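Local coordinates for protein glycoside Hydrolase (Bacteroides uniformis, PDB 5TA0) that probably hydrolyses agarose chains into shorter oligosaccharides in a human gut bacterium, and is captured here with neoagarooctaose bound, at residues Y294-N299 with T350-M355; N450-K455 with N590-V595. One frame throughout, in Å; residues are numbered along the deposited sequence. Where two conformers were deposited one is given.

Interaction 1 (Y294-N299 with T350-M355). With EDO (1,2-ethanediol), chain U; EDO (1,2-ethanediol), chain O.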
loop_
_atom_site.group_PDB
_atom_site.type_symbol
_atom_site.label_atom_id
_atom_site.label_comp_id
_atom_site.label_asym_id
_atom_site.label_seq_id
_atom_site.Cartn_x
_atom_site.Cartn_y
_atom_site.Cartn_z
ATOM N N TYR A 294 8.932 7.032 10.560
ATOM C CA TYR A 294 8.625 5.926 9.647
ATOM C C TYR A 294 7.318 5.233 9.949
ATOM O O TYR A 294 6.906 5.106 11.109
ATOM C CB TYR A 294 9.756 4.903 9.680
ATOM C CG TYR A 294 11.003 5.461 9.020
ATOM C CD1 TYR A 294 11.018 5.747 7.662
ATOM C CD2 TYR A 294 12.143 5.771 9.750
ATOM C CE1 TYR A 294 12.118 6.297 7.053
ATOM C CE2 TYR A 294 13.247 6.314 9.133
ATOM C CZ TYR A 294 13.245 6.576 7.798
ATOM O OH TYR A 294 14.332 7.114 7.164
ATOM N N ARG A 295 6.661 4.811 8.874
ATOM C CA ARG A 295 5.580 3.842 8.927
ATOM C C ARG A 295 6.121 2.422 8.690
ATOM O O ARG A 295 5.631 1.454 9.298
ATOM C CB ARG A 295 4.533 4.169 7.880
ATOM C CG ARG A 295 3.875 5.526 8.074
ATOM C CD ARG A 295 2.741 5.743 7.097
ATOM N NE ARG A 295 2.178 7.075 7.240
ATOM C CZ ARG A 295 1.148 7.416 8.014
ATOM N NH1 ARG A 295 0.473 6.520 8.734
ATOM N NH2 ARG A 295 0.789 8.693 8.052
ATOM N N LYS A 296 7.072 2.278 7.757
ATOM C CA LYS A 296 7.642 0.970 7.491
ATOM C C LYS A 296 8.113 0.349 8.799
ATOM O O LYS A 296 8.599 1.047 9.709
ATOM C CB LYS A 296 8.752 1.010 6.454
ATOM C CG LYS A 296 10.015 1.823 6.797
ATOM C CD LYS A 296 10.956 1.773 5.600
ATOM C CE LYS A 296 12.166 2.673 5.721
ATOM N NZ LYS A 296 13.308 2.008 6.411
ATOM N N GLY A 297 7.892 -0.949 8.927
ATOM C CA GLY A 297 8.063 -1.637 10.197
ATOM C C GLY A 297 6.799 -1.716 11.000
ATOM O O GLY A 297 5.702 -1.828 10.440
ATOM N N SER A 298 6.917 -1.692 12.332
ATOM C CA SER A 298 5.796 -2.017 13.190
ATOM C C SER A 298 4.635 -1.021 13.159
ATOM O O SER A 298 3.502 -1.384 13.503
ATOM C CB SER A 298 6.233 -2.224 14.650
ATOM O OG SER A 298 6.496 -0.988 15.336
ATOM N N ASN A 299 4.933 0.240 12.835
ATOM C CA ASN A 299 3.871 1.274 12.822
ATOM C C ASN A 299 2.751 0.951 11.809
ATOM O O ASN A 299 1.588 0.885 12.179
ATOM C CB ASN A 299 4.509 2.648 12.591
ATOM C CG ASN A 299 3.503 3.777 12.506
ATOM O OD1 ASN A 299 3.244 4.308 11.425
ATOM N ND2 ASN A 299 2.892 4.125 13.625
ATOM N N THR A 350 9.532 2.235 -0.630
ATOM C CA THR A 350 8.732 1.390 -1.501
ATOM C C THR A 350 8.993 -0.084 -1.265
ATOM O O THR A 350 8.040 -0.868 -1.094
ATOM C CB THR A 350 8.966 1.708 -2.984
ATOM O OG1 THR A 350 8.691 3.085 -3.218
ATOM C CG2 THR A 350 8.008 0.886 -3.842
ATOM N N ASN A 351 10.260 -0.482 -1.248
ATOM C CA ASN A 351 10.575 -1.893 -1.108
ATOM C C ASN A 351 10.092 -2.465 0.224
ATOM O O ASN A 351 9.526 -3.558 0.266
ATOM C CB ASN A 351 12.084 -2.128 -1.268
ATOM C CG ASN A 351 12.525 -2.153 -2.702
ATOM O OD1 ASN A 351 11.839 -2.648 -3.575
ATOM N ND2 ASN A 351 13.669 -1.575 -2.970
ATOM N N SER A 352 10.309 -1.741 1.323
ATOM C CA SER A 352 9.884 -2.221 2.624
ATOM C C SER A 352 8.365 -2.320 2.717
ATOM O O SER A 352 7.832 -3.338 3.169
ATOM C CB SER A 352 10.431 -1.386 3.780
ATOM O OG SER A 352 11.843 -1.466 3.848
ATOM N N MET A 353 7.646 -1.258 2.314
ATOM C CA MET A 353 6.201 -1.309 2.379
ATOM C C MET A 353 5.622 -2.432 1.514
ATOM O O MET A 353 4.700 -3.146 1.951
ATOM C CB MET A 353 5.630 0.032 1.958
ATOM C CG MET A 353 5.901 1.129 2.980
ATOM S SD MET A 353 4.888 2.582 2.638
ATOM C CE MET A 353 5.411 3.627 3.992
ATOM N N LEU A 354 6.179 -2.601 0.312
ATOM C CA LEU A 354 5.757 -3.683 -0.567
ATOM C C LEU A 354 5.851 -5.029 0.117
ATOM O O LEU A 354 4.914 -5.809 0.070
ATOM C CB LEU A 354 6.562 -3.696 -1.851
ATOM C CG LEU A 354 6.345 -4.915 -2.758
ATOM C CD1 LEU A 354 4.877 -5.117 -3.129
ATOM C CD2 LEU A 354 7.158 -4.764 -4.029
ATOM N N MET A 355 6.980 -5.314 0.752
ATOM C CA MET A 355 7.112 -6.596 1.460
ATOM C C MET A 355 5.997 -6.779 2.507
ATOM O O MET A 355 5.419 -7.870 2.662
ATOM C CB MET A 355 8.487 -6.689 2.130
ATOM C CG MET A 355 9.637 -6.790 1.142
ATOM S SD MET A 355 9.765 -8.377 0.340
ATOM C CE MET A 355 10.538 -9.411 1.603
HETATM C C1 EDO U . 5.180 7.728 10.912
HETATM O O1 EDO U . 4.060 7.097 11.490
HETATM C C2 EDO U . 4.783 9.075 10.371
HETATM O O2 EDO U . 5.245 9.096 9.045
HETATM C C1 EDO O . 8.736 3.206 -7.855
HETATM O O1 EDO O . 8.144 1.984 -7.527
HETATM C C2 EDO O . 9.726 3.433 -6.739
HETATM O O2 EDO O . 9.011 4.196 -5.772
HETATM O O HOH W 1 14.052 -0.166 4.821
#
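K296 lies against the helix carrying S352 and M353. Its CB rests 4.0 Å from S352 CB. CG is wedged between the lysine's own backbone N and carbonyl carbon (chi1 63°), which carries the extended chain past S352 until CD sits 3.7 Å from S352 CB. Beyond CD the chain draws away, and the bend at chi4 (88°) holds NZ alongside S352 OG at water-bridging distance. There it gives a 2.8 Å hydrogen bond to a water, which donates to S352 OG at 2.7 Å; that OG is also hydrogen-bonded to N450 OD1 of strand 444-451, and E506 supplies the salt bridge for the lysine. M353 is extended beyond CG, and its terminal CE reaches R295 CB at 4.0 Å. The rest of R295 runs away from the helix to a salt bridge with D251. The loop is pinned from the barrel side by D284 OD1, which accepts from the backbone N of both R295 and K296. N299 OD1 takes a 2.9 Å hydrogen bond from ethanediol O1, and its ND2 donates to F603 O; a leucine here would probably leave that carbonyl without its donor. G297 occupies the N-cap position of helix 298-315, and its N donates to Q356 OE1 further along helix 340-358. The buried contact ties the loop between strand 291-293 and helix 298-315 to helix 340-358, with M353 packed on D284 of strand 277-285 and Y326 of strand 321-326.

Interaction 2 (N450-K455 with N590-V595). With EDO (1,2-ethanediol), chain P.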
loop_
_atom_site.group_PDB
_atom_site.type_symbol
_atom_site.label_atom_id
_atom_site.label_comp_id
_atom_site.label_asym_id
_atom_site.label_seq_id
_atom_site.Cartn_x
_atom_site.Cartn_y
_atom_site.Cartn_z
ATOM N N ASN A 450 14.739 -7.867 2.743
ATOM C CA ASN A 450 14.711 -6.411 2.953
ATOM C C ASN A 450 15.134 -6.074 4.375
ATOM O O ASN A 450 14.748 -6.716 5.327
ATOM C CB ASN A 450 13.292 -5.906 2.673
ATOM C CG ASN A 450 13.122 -4.419 2.956
ATOM O OD1 ASN A 450 12.619 -4.022 3.996
ATOM N ND2 ASN A 450 13.577 -3.606 2.031
ATOM N N ASN A 451 15.905 -4.988 4.484
ATOM C CA ASN A 451 16.451 -4.537 5.753
ATOM C C ASN A 451 15.712 -3.296 6.244
ATOM O O ASN A 451 15.721 -2.285 5.566
ATOM C CB ASN A 451 17.943 -4.235 5.528
ATOM C CG ASN A 451 18.697 -3.950 6.812
ATOM O OD1 ASN A 451 18.187 -4.130 7.929
ATOM N ND2 ASN A 451 19.956 -3.481 6.639
ATOM N N LEU A 452 15.109 -3.390 7.422
ATOM C CA LEU A 452 14.522 -2.263 8.151
ATOM C C LEU A 452 15.518 -1.583 9.101
ATOM O O LEU A 452 15.226 -0.505 9.614
ATOM C CB LEU A 452 13.306 -2.716 8.956
ATOM C CG LEU A 452 12.094 -3.149 8.123
ATOM C CD1 LEU A 452 11.125 -3.891 9.021
ATOM C CD2 LEU A 452 11.397 -1.959 7.437
ATOM N N ASP A 453 16.687 -2.190 9.325
ATOM C CA ASP A 453 17.699 -1.592 10.203
ATOM C C ASP A 453 18.483 -0.512 9.448
ATOM O O ASP A 453 18.499 -0.449 8.218
ATOM C CB ASP A 453 18.630 -2.688 10.751
ATOM C CG ASP A 453 19.279 -2.332 12.093
ATOM O OD1 ASP A 453 19.117 -1.193 12.596
ATOM O OD2 ASP A 453 19.945 -3.240 12.614
ATOM N N PHE A 454 19.133 0.349 10.237
ATOM C CA PHE A 454 19.888 1.510 9.759
ATOM C C PHE A 454 21.401 1.262 9.761
ATOM O O PHE A 454 22.207 2.201 9.873
ATOM C CB PHE A 454 19.498 2.727 10.594
ATOM C CG PHE A 454 18.039 2.990 10.542
ATOM C CD1 PHE A 454 17.482 3.636 9.454
ATOM C CD2 PHE A 454 17.221 2.476 11.501
ATOM C CE1 PHE A 454 16.117 3.834 9.374
ATOM C CE2 PHE A 454 15.864 2.651 11.431
ATOM C CZ PHE A 454 15.310 3.337 10.366
ATOM N N LYS A 455 21.771 0.004 9.582
ATOM C CA LYS A 455 23.144 -0.412 9.381
ATOM C C LYS A 455 23.111 -1.673 8.539
ATOM O O LYS A 455 22.047 -2.300 8.421
ATOM C CB LYS A 455 23.833 -0.707 10.718
ATOM C CG LYS A 455 23.155 -1.748 11.574
ATOM C CD LYS A 455 23.934 -1.965 12.879
ATOM C CE LYS A 455 23.292 -3.040 13.746
ATOM N NZ LYS A 455 22.069 -2.589 14.467
ATOM N N ASN A 590 13.439 -7.047 20.749
ATOM C CA ASN A 590 13.447 -6.492 19.392
ATOM C C ASN A 590 12.107 -6.723 18.699
ATOM O O ASN A 590 11.526 -7.802 18.805
ATOM C CB ASN A 590 14.584 -7.075 18.543
ATOM C CG ASN A 590 14.875 -6.259 17.282
ATOM O OD1 ASN A 590 14.458 -5.105 17.154
ATOM N ND2 ASN A 590 15.602 -6.855 16.346
ATOM N N PHE A 591 11.633 -5.687 18.010
ATOM C CA PHE A 591 10.419 -5.749 17.197
ATOM C C PHE A 591 10.729 -5.231 15.802
ATOM O O PHE A 591 11.822 -4.747 15.523
ATOM C CB PHE A 591 9.253 -4.987 17.866
ATOM C CG PHE A 591 9.596 -3.588 18.281
ATOM C CD1 PHE A 591 9.933 -3.314 19.600
ATOM C CD2 PHE A 591 9.608 -2.542 17.366
ATOM C CE1 PHE A 591 10.265 -2.025 19.999
ATOM C CE2 PHE A 591 9.944 -1.254 17.753
ATOM C CZ PHE A 591 10.270 -0.988 19.075
ATOM N N ARG A 592 9.761 -5.370 14.909
ATOM C CA ARG A 592 9.950 -5.008 13.519
ATOM C C ARG A 592 10.146 -3.501 13.338
ATOM O O ARG A 592 9.240 -2.705 13.612
ATOM C CB ARG A 592 8.723 -5.503 12.754
ATOM C CG ARG A 592 8.827 -5.377 11.267
ATOM C CD ARG A 592 7.481 -5.479 10.627
ATOM N NE ARG A 592 6.803 -6.772 10.743
ATOM C CZ ARG A 592 6.393 -7.530 9.722
ATOM N NH1 ARG A 592 6.661 -7.195 8.470
ATOM N NH2 ARG A 592 5.694 -8.639 9.939
ATOM N N GLY A 593 11.328 -3.108 12.870
ATOM C CA GLY A 593 11.636 -1.724 12.593
ATOM C C GLY A 593 12.088 -0.885 13.774
ATOM O O GLY A 593 12.535 -1.417 14.803
ATOM N N ASP A 594 11.966 0.424 13.602
ATOM C CA ASP A 594 12.694 1.382 14.425
ATOM C C ASP A 594 11.972 1.738 15.715
ATOM O O ASP A 594 10.769 1.514 15.868
ATOM C CB ASP A 594 13.064 2.631 13.608
ATOM C CG ASP A 594 11.920 3.588 13.424
ATOM O OD1 ASP A 594 11.063 3.340 12.543
ATOM O OD2 ASP A 594 11.847 4.609 14.137
ATOM N N VAL A 595 12.712 2.304 16.670
ATOM C CA VAL A 595 12.133 2.603 17.992
ATOM C C VAL A 595 11.255 3.864 18.029
ATOM O O VAL A 595 10.699 4.202 19.070
ATOM C CB VAL A 595 13.197 2.679 19.123
ATOM C CG1 VAL A 595 13.920 1.347 19.252
ATOM C CG2 VAL A 595 14.164 3.841 18.905
HETATM C C1 EDO P . 10.304 3.066 21.857
HETATM O O1 EDO P . 10.980 4.311 21.625
HETATM C C2 EDO P . 9.707 3.122 23.251
HETATM O O2 EDO P . 8.817 4.241 23.360
#
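L452 and R592 meet through aliphatic carbon: L452 CD1 lies 3.5 Å from R592 CG, and L452 CB packs over G593 CA at 4.1 Å. Beside them the F454 ring turns its edge to D594, with CE2 3.5 Å from CB; the ring and carboxylate planes stand almost perpendicular (82°). The carbonyl O of L452 lies over one face of the same ring, toward its rim. Behind this first shell the turn braces itself. N451 OD1 accepts from D453 N at 2.8 Å, the donor lying above the carbonyl plane, and N451 ND2 reaches K455 O at 3.0 Å. D453 OD1 receives F454 N, while OD2 makes a 2.9 Å salt bridge with K455 NZ. On the other segment, R592 bends at chi3 (-66°) and sends its guanidinium to E607 and E359, G593 N donates to D433 OD1, and D594 OD2 accepts from Q596 N. At the positive phi of G593 (83°) a side chain would collide with the carbonyl O of R592. The N451-D453 bond defines an Asx turn; it lies where the chain leaves strand 444-451 of the beta-sandwich, and here that turn meets a loop of the C-terminal beta domain.

Overall arrangement
The two contacts are neighbours, with centres about 10 Å apart, and share a junction between barrel and beta domains. Interaction 1 is wholly buried within the alpha/beta barrel and combines aliphatic packing with a water bridge; interaction 2 is partly exposed, joins two beta domains and has no hydrogen bond across it. The polar groups of 450-455 largely brace their own turn, while those of 590-595 bond to residues outside the segment. They touch: S352 OG of helix 340-358 is 2.7 Å from N450 OD1, a probable hydrogen bond, and packs on L452 CD2, while Y294 CB meets D594 OD1. Helix 340-358 meets the end of strand 444-451 and the turn after it, while segment 294-299 meets loop 590-595.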